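Probable glutathione S-transferase 5 (Caenorhabditis elegans, PDB 1ZL9) conjugates reduced glutathione to a broad range of hydrophobic electrophiles of internal and external origin, and may help detoxify reactive oxygen species during bacterial infection. Local coordinates at residues R19-Y24 and L155-L160; A104-Y109 and K124-P129; A130-Y135 and S177-L182. All coordinates share one frame; numbering follows the deposited sequence.

Interaction 1. Residues R19-Y24 and L155-L160; sequences RQIFAY and LTWIDL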
loop_
_atom_site.group_PDB
_atom_site.type_symbol
_atom_site.label_atom_id
_atom_site.label_comp_id
_atom_site.label_asym_id
_atom_site.label_seq_id
_atom_site.Cartn_x
_atom_site.Cartn_y
_atom_site.Cartn_z
ATOM N N ARG A 19 -13.028 -6.743 -9.520
ATOM C CA ARG A 19 -14.114 -7.414 -10.213
ATOM C C ARG A 19 -15.185 -7.876 -9.208
ATOM O O ARG A 19 -16.378 -7.827 -9.485
ATOM C CB ARG A 19 -13.592 -8.641 -10.967
ATOM C CG ARG A 19 -12.487 -8.374 -11.977
ATOM C CD ARG A 19 -12.347 -9.547 -12.923
ATOM N NE ARG A 19 -11.282 -9.394 -13.887
ATOM C CZ ARG A 19 -10.077 -9.901 -13.773
ATOM N NH1 ARG A 19 -9.751 -10.656 -12.744
ATOM N NH2 ARG A 19 -9.197 -9.700 -14.739
ATOM N N GLN A 20 -14.748 -8.312 -8.047
ATOM C CA GLN A 20 -15.673 -8.820 -7.021
ATOM C C GLN A 20 -16.443 -7.694 -6.332
ATOM O O GLN A 20 -17.592 -7.854 -5.973
ATOM C CB GLN A 20 -14.959 -9.708 -6.028
ATOM C CG GLN A 20 -14.529 -11.057 -6.693
ATOM C CD GLN A 20 -14.058 -12.122 -5.719
ATOM O OE1 GLN A 20 -14.333 -12.041 -4.535
ATOM N NE2 GLN A 20 -13.424 -13.170 -6.246
ATOM N N ILE A 21 -15.798 -6.545 -6.174
ATOM C CA ILE A 21 -16.491 -5.363 -5.687
ATOM C C ILE A 21 -17.592 -4.985 -6.646
ATOM O O ILE A 21 -18.740 -4.753 -6.250
ATOM C CB ILE A 21 -15.506 -4.183 -5.493
ATOM C CG1 ILE A 21 -14.588 -4.455 -4.317
ATOM C CG2 ILE A 21 -16.219 -2.860 -5.412
ATOM C CD1 ILE A 21 -13.356 -3.507 -4.215
ATOM N N PHE A 22 -17.268 -4.926 -7.920
ATOM C CA PHE A 22 -18.302 -4.669 -8.907
ATOM C C PHE A 22 -19.421 -5.718 -8.899
ATOM O O PHE A 22 -20.620 -5.350 -9.017
ATOM C CB PHE A 22 -17.760 -4.632 -10.326
ATOM C CG PHE A 22 -16.957 -3.410 -10.676
ATOM C CD1 PHE A 22 -17.441 -2.112 -10.481
ATOM C CD2 PHE A 22 -15.717 -3.571 -11.263
ATOM C CE1 PHE A 22 -16.702 -1.018 -10.841
ATOM C CE2 PHE A 22 -14.974 -2.462 -11.677
ATOM C CZ PHE A 22 -15.440 -1.192 -11.465
ATOM N N ALA A 23 -19.068 -7.010 -8.790
ATOM C CA ALA A 23 -20.049 -8.062 -8.718
ATOM C C ALA A 23 -20.923 -7.873 -7.492
ATOM O O ALA A 23 -22.138 -7.993 -7.600
ATOM C CB ALA A 23 -19.408 -9.473 -8.717
ATOM N N TYR A 24 -20.333 -7.648 -6.317
ATOM C CA TYR A 24 -21.127 -7.409 -5.104
ATOM C C TYR A 24 -22.142 -6.294 -5.263
ATOM O O TYR A 24 -23.328 -6.425 -4.895
ATOM C CB TYR A 24 -20.258 -7.059 -3.902
ATOM C CG TYR A 24 -21.043 -7.008 -2.622
ATOM C CD1 TYR A 24 -21.407 -5.793 -2.073
ATOM C CD2 TYR A 24 -21.413 -8.149 -1.985
ATOM C CE1 TYR A 24 -22.134 -5.731 -0.931
ATOM C CE2 TYR A 24 -22.182 -8.109 -0.841
ATOM C CZ TYR A 24 -22.541 -6.868 -0.317
ATOM O OH TYR A 24 -23.300 -6.784 0.835
ATOM N N LEU A 155 -19.316 -7.022 5.515
ATOM C CA LEU A 155 -18.352 -7.250 4.454
ATOM C C LEU A 155 -17.568 -6.011 4.157
ATOM O O LEU A 155 -18.124 -4.918 4.021
ATOM C CB LEU A 155 -19.118 -7.686 3.201
ATOM C CG LEU A 155 -18.251 -7.987 1.989
ATOM C CD1 LEU A 155 -17.558 -9.286 2.236
ATOM C CD2 LEU A 155 -19.127 -8.080 0.761
ATOM N N THR A 156 -16.247 -6.173 4.026
ATOM C CA THR A 156 -15.409 -5.162 3.399
ATOM C C THR A 156 -14.591 -5.833 2.290
ATOM O O THR A 156 -14.519 -7.068 2.189
ATOM C CB THR A 156 -14.467 -4.478 4.370
ATOM O OG1 THR A 156 -13.591 -5.420 4.987
ATOM C CG2 THR A 156 -15.202 -3.795 5.469
ATOM N N TRP A 157 -13.957 -5.017 1.460
ATOM C CA TRP A 157 -13.182 -5.568 0.326
ATOM C C TRP A 157 -12.000 -6.443 0.757
ATOM O O TRP A 157 -11.575 -7.321 0.004
ATOM C CB TRP A 157 -12.758 -4.441 -0.608
ATOM C CG TRP A 157 -11.704 -3.507 -0.155
ATOM C CD1 TRP A 157 -11.861 -2.320 0.428
ATOM C CD2 TRP A 157 -10.279 -3.664 -0.364
ATOM N NE1 TRP A 157 -10.634 -1.729 0.667
ATOM C CE2 TRP A 157 -9.644 -2.537 0.180
ATOM C CE3 TRP A 157 -9.494 -4.657 -0.943
ATOM C CZ2 TRP A 157 -8.264 -2.315 0.072
ATOM C CZ3 TRP A 157 -8.148 -4.482 -0.988
ATOM C CH2 TRP A 157 -7.531 -3.296 -0.513
ATOM N N ILE A 158 -11.475 -6.247 1.966
ATOM C CA ILE A 158 -10.370 -7.087 2.393
ATOM C C ILE A 158 -10.887 -8.492 2.656
ATOM O O ILE A 158 -10.151 -9.439 2.446
ATOM C CB ILE A 158 -9.545 -6.447 3.567
ATOM C CG1 ILE A 158 -8.212 -7.202 3.775
ATOM C CG2 ILE A 158 -10.348 -6.409 4.901
ATOM C CD1 ILE A 158 -7.226 -7.167 2.631
ATOM N N ASP A 159 -12.159 -8.642 3.060
ATOM C CA ASP A 159 -12.779 -9.977 3.130
ATOM C C ASP A 159 -12.745 -10.666 1.746
ATOM O O ASP A 159 -12.473 -11.849 1.632
ATOM C CB ASP A 159 -14.209 -9.887 3.551
ATOM C CG ASP A 159 -14.389 -9.498 4.999
ATOM O OD1 ASP A 159 -13.804 -10.148 5.930
ATOM O OD2 ASP A 159 -15.198 -8.589 5.266
ATOM N N LEU A 160 -13.104 -9.908 0.708
ATOM C CA LEU A 160 -13.125 -10.459 -0.636
ATOM C C LEU A 160 -11.739 -10.916 -1.050
ATOM O O LEU A 160 -11.600 -12.015 -1.621
ATOM C CB LEU A 160 -13.665 -9.438 -1.680
ATOM C CG LEU A 160 -15.132 -9.083 -1.459
ATOM C CD1 LEU A 160 -15.547 -7.893 -2.290
ATOM C CD2 LEU A 160 -16.120 -10.151 -1.772
HETATM O O HOH W 1 -13.846 -13.622 -2.451
#
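Y24 offers one ring face to L155: CD2 of L155 lies 3.6 Å from the ring centroid and 20° off the ring normal, a CH-pi contact displaced toward the rim, with L155 CD2 closest to Y24 CE2 at 3.4 Å. Y24 reaches it because its CG is anti to the backbone N (chi1 -172°). One turn back on helix 16-25, I21 sends CD1 to within 3.8 Å of W157 CB, while its CG1 meets L160 CD1 at 4.1 Å. This is the interface of a cytosolic GST, where the first helix of the thioredoxin-like N-terminal domain lies against the all-helical C-terminal domain. No direct hydrogen bond joins the two segments; instead a water bridges Q20 OE1 (2.7 Å) and the backbone O of L160 (2.9 Å). The other end of the Q20 amide, NE2, is held by E16.

In the second shell, the indole N-H of W157 is bonded to N80. T156 occupies the N-cap position of helix 157-171, and its backbone N-H runs nearly straight (171°) to D159 OD2, 2.9 Å away, on the anti side of the carboxylate. D159 OD1 accepts a further bond from the backbone N of L150.

Interaction 2. Residues A104-Y109 and K124-P129; sequences ARPYFY and KDIFLP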
loop_
_atom_site.group_PDB
_atom_site.type_symbol
_atom_site.label_atom_id
_atom_site.label_comp_id
_atom_site.label_asym_id
_atom_site.label_seq_id
_atom_site.Cartn_x
_atom_site.Cartn_y
_atom_site.Cartn_z
ATOM N N ALA A 104 6.144 -13.650 0.196
ATOM C CA ALA A 104 5.875 -14.891 -0.492
ATOM C C ALA A 104 6.189 -14.892 -1.971
ATOM O O ALA A 104 6.152 -15.960 -2.617
ATOM C CB ALA A 104 4.427 -15.286 -0.326
ATOM N N ARG A 105 6.464 -13.723 -2.522
ATOM C CA ARG A 105 6.579 -13.576 -3.956
ATOM C C ARG A 105 7.550 -14.594 -4.657
ATOM O O ARG A 105 7.245 -15.026 -5.758
ATOM C CB ARG A 105 6.987 -12.138 -4.360
ATOM C CG ARG A 105 6.861 -11.948 -5.856
ATOM C CD ARG A 105 6.820 -10.505 -6.353
ATOM N NE ARG A 105 5.568 -9.854 -5.944
ATOM C CZ ARG A 105 5.503 -8.863 -5.053
ATOM N NH1 ARG A 105 6.613 -8.387 -4.493
ATOM N NH2 ARG A 105 4.322 -8.363 -4.709
ATOM N N PRO A 106 8.750 -14.872 -4.115
ATOM C CA PRO A 106 9.691 -15.833 -4.748
ATOM C C PRO A 106 9.034 -17.214 -5.025
ATOM O O PRO A 106 9.259 -17.788 -6.086
ATOM C CB PRO A 106 10.830 -15.922 -3.741
ATOM C CG PRO A 106 10.829 -14.561 -3.117
ATOM C CD PRO A 106 9.374 -14.233 -2.948
ATOM N N TYR A 107 8.246 -17.694 -4.078
ATOM C CA TYR A 107 7.462 -18.921 -4.212
ATOM C C TYR A 107 6.358 -18.786 -5.234
ATOM O O TYR A 107 6.263 -19.600 -6.121
ATOM C CB TYR A 107 6.883 -19.352 -2.874
ATOM C CG TYR A 107 6.037 -20.550 -2.960
ATOM C CD1 TYR A 107 6.563 -21.800 -3.319
ATOM C CD2 TYR A 107 4.689 -20.466 -2.700
ATOM C CE1 TYR A 107 5.742 -22.906 -3.400
ATOM C CE2 TYR A 107 3.883 -21.544 -2.795
ATOM C CZ TYR A 107 4.423 -22.775 -3.149
ATOM O OH TYR A 107 3.595 -23.858 -3.163
ATOM N N PHE A 108 5.566 -17.728 -5.156
ATOM C CA PHE A 108 4.446 -17.561 -6.090
ATOM C C PHE A 108 4.959 -17.485 -7.538
ATOM O O PHE A 108 4.424 -18.138 -8.457
ATOM C CB PHE A 108 3.704 -16.289 -5.746
ATOM C CG PHE A 108 2.890 -16.370 -4.438
ATOM C CD1 PHE A 108 2.393 -15.211 -3.867
ATOM C CD2 PHE A 108 2.589 -17.592 -3.842
ATOM C CE1 PHE A 108 1.629 -15.265 -2.681
ATOM C CE2 PHE A 108 1.795 -17.650 -2.601
ATOM C CZ PHE A 108 1.350 -16.486 -2.053
ATOM N N TYR A 109 6.021 -16.708 -7.712
ATOM C CA TYR A 109 6.664 -16.567 -9.010
ATOM C C TYR A 109 7.229 -17.851 -9.578
ATOM O O TYR A 109 7.205 -18.060 -10.810
ATOM C CB TYR A 109 7.776 -15.560 -8.902
ATOM C CG TYR A 109 7.327 -14.219 -9.289
ATOM C CD1 TYR A 109 6.155 -13.691 -8.813
ATOM C CD2 TYR A 109 8.118 -13.435 -10.124
ATOM C CE1 TYR A 109 5.736 -12.415 -9.175
ATOM C CE2 TYR A 109 7.713 -12.162 -10.495
ATOM C CZ TYR A 109 6.523 -11.674 -10.030
ATOM O OH TYR A 109 6.145 -10.417 -10.411
ATOM N N LYS A 124 8.816 -24.378 1.574
ATOM C CA LYS A 124 9.044 -24.562 2.996
ATOM C C LYS A 124 9.922 -23.477 3.622
ATOM O O LYS A 124 9.743 -23.070 4.762
ATOM C CB LYS A 124 9.606 -25.967 3.244
ATOM C CG LYS A 124 11.057 -26.144 2.861
ATOM C CD LYS A 124 11.498 -27.639 3.014
ATOM C CE LYS A 124 13.000 -27.769 2.722
ATOM N NZ LYS A 124 13.758 -27.038 3.726
ATOM N N ASP A 125 10.885 -22.990 2.876
ATOM C CA ASP A 125 11.800 -21.995 3.392
ATOM C C ASP A 125 11.252 -20.573 3.328
ATOM O O ASP A 125 11.646 -19.719 4.105
ATOM C CB ASP A 125 13.087 -22.032 2.557
ATOM C CG ASP A 125 13.937 -23.283 2.832
ATOM O OD1 ASP A 125 13.582 -24.090 3.725
ATOM O OD2 ASP A 125 14.969 -23.485 2.203
ATOM N N ILE A 126 10.425 -20.277 2.337
ATOM C CA ILE A 126 9.952 -18.891 2.171
ATOM C C ILE A 126 8.434 -18.745 2.383
ATOM O O ILE A 126 7.955 -17.886 3.127
ATOM C CB ILE A 126 10.328 -18.368 0.726
ATOM C CG1 ILE A 126 11.855 -18.225 0.519
ATOM C CG2 ILE A 126 9.676 -17.032 0.456
ATOM C CD1 ILE A 126 12.599 -17.454 1.548
ATOM N N PHE A 127 7.668 -19.560 1.682
ATOM C CA PHE A 127 6.236 -19.343 1.680
ATOM C C PHE A 127 5.630 -19.686 3.052
ATOM O O PHE A 127 4.953 -18.883 3.620
ATOM C CB PHE A 127 5.549 -20.132 0.564
ATOM C CG PHE A 127 4.060 -20.126 0.710
ATOM C CD1 PHE A 127 3.324 -18.933 0.458
ATOM C CD2 PHE A 127 3.382 -21.239 1.156
ATOM C CE1 PHE A 127 1.924 -18.933 0.592
ATOM C CE2 PHE A 127 1.944 -21.202 1.322
ATOM C CZ PHE A 127 1.263 -20.055 1.072
ATOM N N LEU A 128 5.902 -20.867 3.591
ATOM C CA LEU A 128 5.156 -21.299 4.765
ATOM C C LEU A 128 5.386 -20.429 5.981
ATOM O O LEU A 128 4.413 -20.117 6.703
ATOM C CB LEU A 128 5.374 -22.801 5.083
ATOM C CG LEU A 128 4.611 -23.679 4.086
ATOM C CD1 LEU A 128 5.035 -25.153 4.217
ATOM C CD2 LEU A 128 3.113 -23.598 4.286
ATOM N N PRO A 129 6.607 -19.991 6.239
ATOM C CA PRO A 129 6.805 -19.014 7.303
ATOM C C PRO A 129 6.014 -17.697 7.074
ATOM O O PRO A 129 5.408 -17.136 7.983
ATOM C CB PRO A 129 8.306 -18.754 7.258
ATOM C CG PRO A 129 8.919 -20.067 6.731
ATOM C CD PRO A 129 7.891 -20.463 5.690
#
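F127 of helix 119-145 packs on Y107 and F108 of helix 84-112, forming an aromatic cluster with A104 beside it, between two successive helices of the all-helical GST C-terminal domain. The short axes of 104-109 and 124-129 approach to 7.8 Å and cross at -113°. At the crossing the backbones come close, A104 CA and F127 CA lying 5.0 Å apart, consistent with the small side chain of A104.

The tight part surrounds the F127 ring. Y107 and F127 have planes inclined by 29° and centroids 5.0 Å apart, but the rings are slid so far that they barely overlap. The nearest atoms are accordingly Y107 CD2 and F127 CB, 3.4 Å apart, while Y107 CE2 lies over one face of the F127 ring, offset toward its rim. Both residues carry CG anti to the backbone N, which sends each side chain toward the other helix, the two passing obliquely. F108 meets F127 obliquely, and its CE2 approaches F127 CE1 to 3.4 Å. Beyond the segments, Y100 touches both phenylalanines, and the F131 ring also meets that of F127.

The other flank is looser and nearer solvent. There the exposed P106 and the partly exposed I126 meet through single carbons, P106 CD and I126 CG2, 4.4 Å apart, and no hydrogen bond crosses between the segments. Away from the interface, the exposed side chains of K124 and D125 form a salt bridge within their own helix.

A104 serves both phenylalanines with one methyl: its CB sits above a face of the F108 ring, toward the rim, and also lies in the plane of the F127 ring at its edge, 3.9 Å from F127 CD1.

Interaction 3. Residues A130-Y135 and S177-L182; sequences AFEKFY and SKFPEL
F179 packs against the side of helix 119-145 and meets F131 and Y135. Its ring is covered by the CB of Y135, which stands 3.5 Å from the ring centroid and only 4° off the normal, a CH-pi contact centred on the face. On the opposite face, toward the rim, lies CB of the preceding residue, K178, so the ring lies between two carbons, which limits its rotation. With F131 the geometry is an offset edge-to-face pair: the planes stand at 88°, the edge of F179 is turned to the face of F131, and F131 CE2 comes within 3.8 Å of F179 CD1. F131 in turn puts CE1 over the centre of the Y135 ring, completing a three-ring cluster.

The aliphatic contact belongs to L182, whose CG lies 3.5 Å from Y135 CD2, in an oblique approach to the ring. The hydroxyl of Y135 has its polar partner elsewhere, in S166.

The one salt bridge between the segments lies on the more solvent-facing side, where K178 is exposed and E132 partly so. K178, extended beyond CG, reaches across to E132, whose chain is likewise extended; K178 NZ to E132 OE1 is 3.3 Å, a salt bridge with a weak hydrogen bond.

F179 is the N-cap residue of helix 180-191, and the L182 N-H returns to the F179 O at 3.0 Å. The contact thus seats the first turn of that helix and the loop leading into it on helix 119-145, an interhelical contact within the all-helical C-terminal domain of this sigma-class GST, away from the glutathione site.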
loop_
_atom_site.group_PDB
_atom_site.type_symbol
_atom_site.label_atom_id
_atom_site.label_comp_id
_atom_site.label_asym_id
_atom_site.label_seq_id
_atom_site.Cartn_x
_atom_site.Cartn_y
_atom_site.Cartn_z
ATOM N N ALA A 130 5.972 -17.213 5.838
ATOM C CA ALA A 130 5.203 -15.994 5.568
ATOM C C ALA A 130 3.683 -16.143 5.829
ATOM O O ALA A 130 3.006 -15.248 6.412
ATOM C CB ALA A 130 5.447 -15.557 4.150
ATOM N N PHE A 131 3.182 -17.235 5.308
ATOM C CA PHE A 131 1.801 -17.632 5.376
ATOM C C PHE A 131 1.396 -17.794 6.821
ATOM O O PHE A 131 0.377 -17.315 7.207
ATOM C CB PHE A 131 1.595 -18.968 4.648
ATOM C CG PHE A 131 0.249 -19.564 4.848
ATOM C CD1 PHE A 131 -0.861 -19.043 4.182
ATOM C CD2 PHE A 131 0.099 -20.690 5.664
ATOM C CE1 PHE A 131 -2.108 -19.605 4.373
ATOM C CE2 PHE A 131 -1.116 -21.267 5.877
ATOM C CZ PHE A 131 -2.262 -20.696 5.205
ATOM N N GLU A 132 2.206 -18.484 7.600
ATOM C CA GLU A 132 1.849 -18.757 9.004
ATOM C C GLU A 132 1.880 -17.469 9.845
ATOM O O GLU A 132 1.016 -17.240 10.705
ATOM C CB GLU A 132 2.776 -19.839 9.564
ATOM C CG GLU A 132 2.400 -21.167 8.898
ATOM C CD GLU A 132 3.114 -22.415 9.403
ATOM O OE1 GLU A 132 3.956 -22.300 10.308
ATOM O OE2 GLU A 132 2.799 -23.514 8.855
ATOM N N LYS A 133 2.803 -16.583 9.557
ATOM C CA LYS A 133 2.830 -15.309 10.263
ATOM C C LYS A 133 1.578 -14.476 9.941
ATOM O O LYS A 133 0.901 -13.980 10.825
ATOM C CB LYS A 133 4.087 -14.570 9.874
ATOM C CG LYS A 133 4.191 -13.133 10.307
ATOM C CD LYS A 133 5.629 -12.583 10.080
ATOM C CE LYS A 133 5.691 -11.189 9.460
ATOM N NZ LYS A 133 6.822 -11.090 8.321
ATOM N N PHE A 134 1.263 -14.348 8.653
ATOM C CA PHE A 134 0.224 -13.464 8.245
ATOM C C PHE A 134 -1.139 -14.010 8.605
ATOM O O PHE A 134 -1.976 -13.269 9.040
ATOM C CB PHE A 134 0.304 -13.221 6.701
ATOM C CG PHE A 134 -0.828 -12.363 6.194
ATOM C CD1 PHE A 134 -1.764 -12.865 5.299
ATOM C CD2 PHE A 134 -1.006 -11.067 6.722
ATOM C CE1 PHE A 134 -2.812 -12.063 4.850
ATOM C CE2 PHE A 134 -2.065 -10.252 6.248
ATOM C CZ PHE A 134 -2.989 -10.811 5.348
ATOM N N TYR A 135 -1.344 -15.319 8.433
ATOM C CA TYR A 135 -2.626 -15.941 8.772
ATOM C C TYR A 135 -2.879 -15.883 10.302
ATOM O O TYR A 135 -3.997 -15.776 10.740
ATOM C CB TYR A 135 -2.740 -17.332 8.147
ATOM C CG TYR A 135 -3.355 -17.225 6.766
ATOM C CD1 TYR A 135 -2.685 -16.533 5.730
ATOM C CD2 TYR A 135 -4.628 -17.752 6.499
ATOM C CE1 TYR A 135 -3.292 -16.323 4.464
ATOM C CE2 TYR A 135 -5.256 -17.549 5.276
ATOM C CZ TYR A 135 -4.588 -16.843 4.230
ATOM O OH TYR A 135 -5.218 -16.676 2.995
ATOM N N SER A 177 -4.818 -26.703 8.194
ATOM C CA SER A 177 -4.903 -27.267 9.535
ATOM C C SER A 177 -4.671 -26.261 10.645
ATOM O O SER A 177 -5.348 -26.285 11.659
ATOM C CB SER A 177 -3.911 -28.411 9.690
ATOM O OG SER A 177 -4.426 -29.535 8.998
ATOM N N LYS A 178 -3.735 -25.350 10.475
ATOM C CA LYS A 178 -3.436 -24.380 11.508
ATOM C C LYS A 178 -4.423 -23.223 11.534
ATOM O O LYS A 178 -4.445 -22.429 12.477
ATOM C CB LYS A 178 -2.054 -23.803 11.273
ATOM C CG LYS A 178 -0.971 -24.787 11.478
ATOM C CD LYS A 178 0.389 -24.092 11.663
ATOM C CE LYS A 178 1.554 -25.146 11.661
ATOM N NZ LYS A 178 2.669 -24.513 12.417
ATOM N N PHE A 179 -5.224 -23.090 10.476
ATOM C CA PHE A 179 -6.132 -21.937 10.373
ATOM C C PHE A 179 -7.539 -22.288 9.906
ATOM O O PHE A 179 -8.026 -21.761 8.888
ATOM C CB PHE A 179 -5.518 -20.911 9.408
ATOM C CG PHE A 179 -4.125 -20.495 9.804
ATOM C CD1 PHE A 179 -3.033 -20.949 9.113
ATOM C CD2 PHE A 179 -3.929 -19.702 10.930
ATOM C CE1 PHE A 179 -1.747 -20.609 9.541
ATOM C CE2 PHE A 179 -2.664 -19.343 11.318
ATOM C CZ PHE A 179 -1.589 -19.797 10.609
ATOM N N PRO A 180 -8.248 -23.102 10.705
ATOM C CA PRO A 180 -9.618 -23.491 10.342
ATOM C C PRO A 180 -10.535 -22.266 10.239
ATOM O O PRO A 180 -11.475 -22.278 9.455
ATOM C CB PRO A 180 -10.044 -24.445 11.488
ATOM C CG PRO A 180 -9.076 -24.182 12.610
ATOM C CD PRO A 180 -7.781 -23.699 11.985
ATOM N N GLU A 181 -10.228 -21.221 10.999
ATOM C CA GLU A 181 -10.955 -19.998 10.978
ATOM C C GLU A 181 -10.978 -19.350 9.580
ATOM O O GLU A 181 -11.983 -18.748 9.209
ATOM C CB GLU A 181 -10.338 -19.012 11.986
ATOM C CG GLU A 181 -10.309 -19.547 13.454
ATOM C CD GLU A 181 -8.974 -20.242 13.811
ATOM O OE1 GLU A 181 -8.208 -20.658 12.913
ATOM O OE2 GLU A 181 -8.674 -20.372 15.010
ATOM N N LEU A 182 -9.869 -19.438 8.848
ATOM C CA LEU A 182 -9.754 -18.770 7.535
ATOM C C LEU A 182 -10.354 -19.606 6.431
ATOM O O LEU A 182 -10.829 -19.061 5.425
ATOM C CB LEU A 182 -8.304 -18.386 7.208
ATOM C CG LEU A 182 -7.850 -17.060 7.744
ATOM C CD1 LEU A 182 -8.762 -15.933 7.193
ATOM C CD2 LEU A 182 -7.773 -17.027 9.293
#

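How the interactions relate
From the N terminus, interaction 1 opens first, on helix 16-25, and closes only at 155-160, spanning 130 intervening residues and joining the thioredoxin-like domain to the helical domain. Within that span interaction 2 opens and closes, its segments separated by 14 residues, and ties helix 84-112 to helix 119-145. Interaction 3 begins at residue 130, directly after 124-129, and closes at 177-182, joining helix 119-145 to the start of helix 180-191; its span therefore crosses that of interaction 1. Interactions 2 and 3 share helix 119-145, with centres 14 Å apart on the same side of the chain's centre. Interactions 1 and 2 lie on opposite sides of the chain's centre, their centres 26 Å apart.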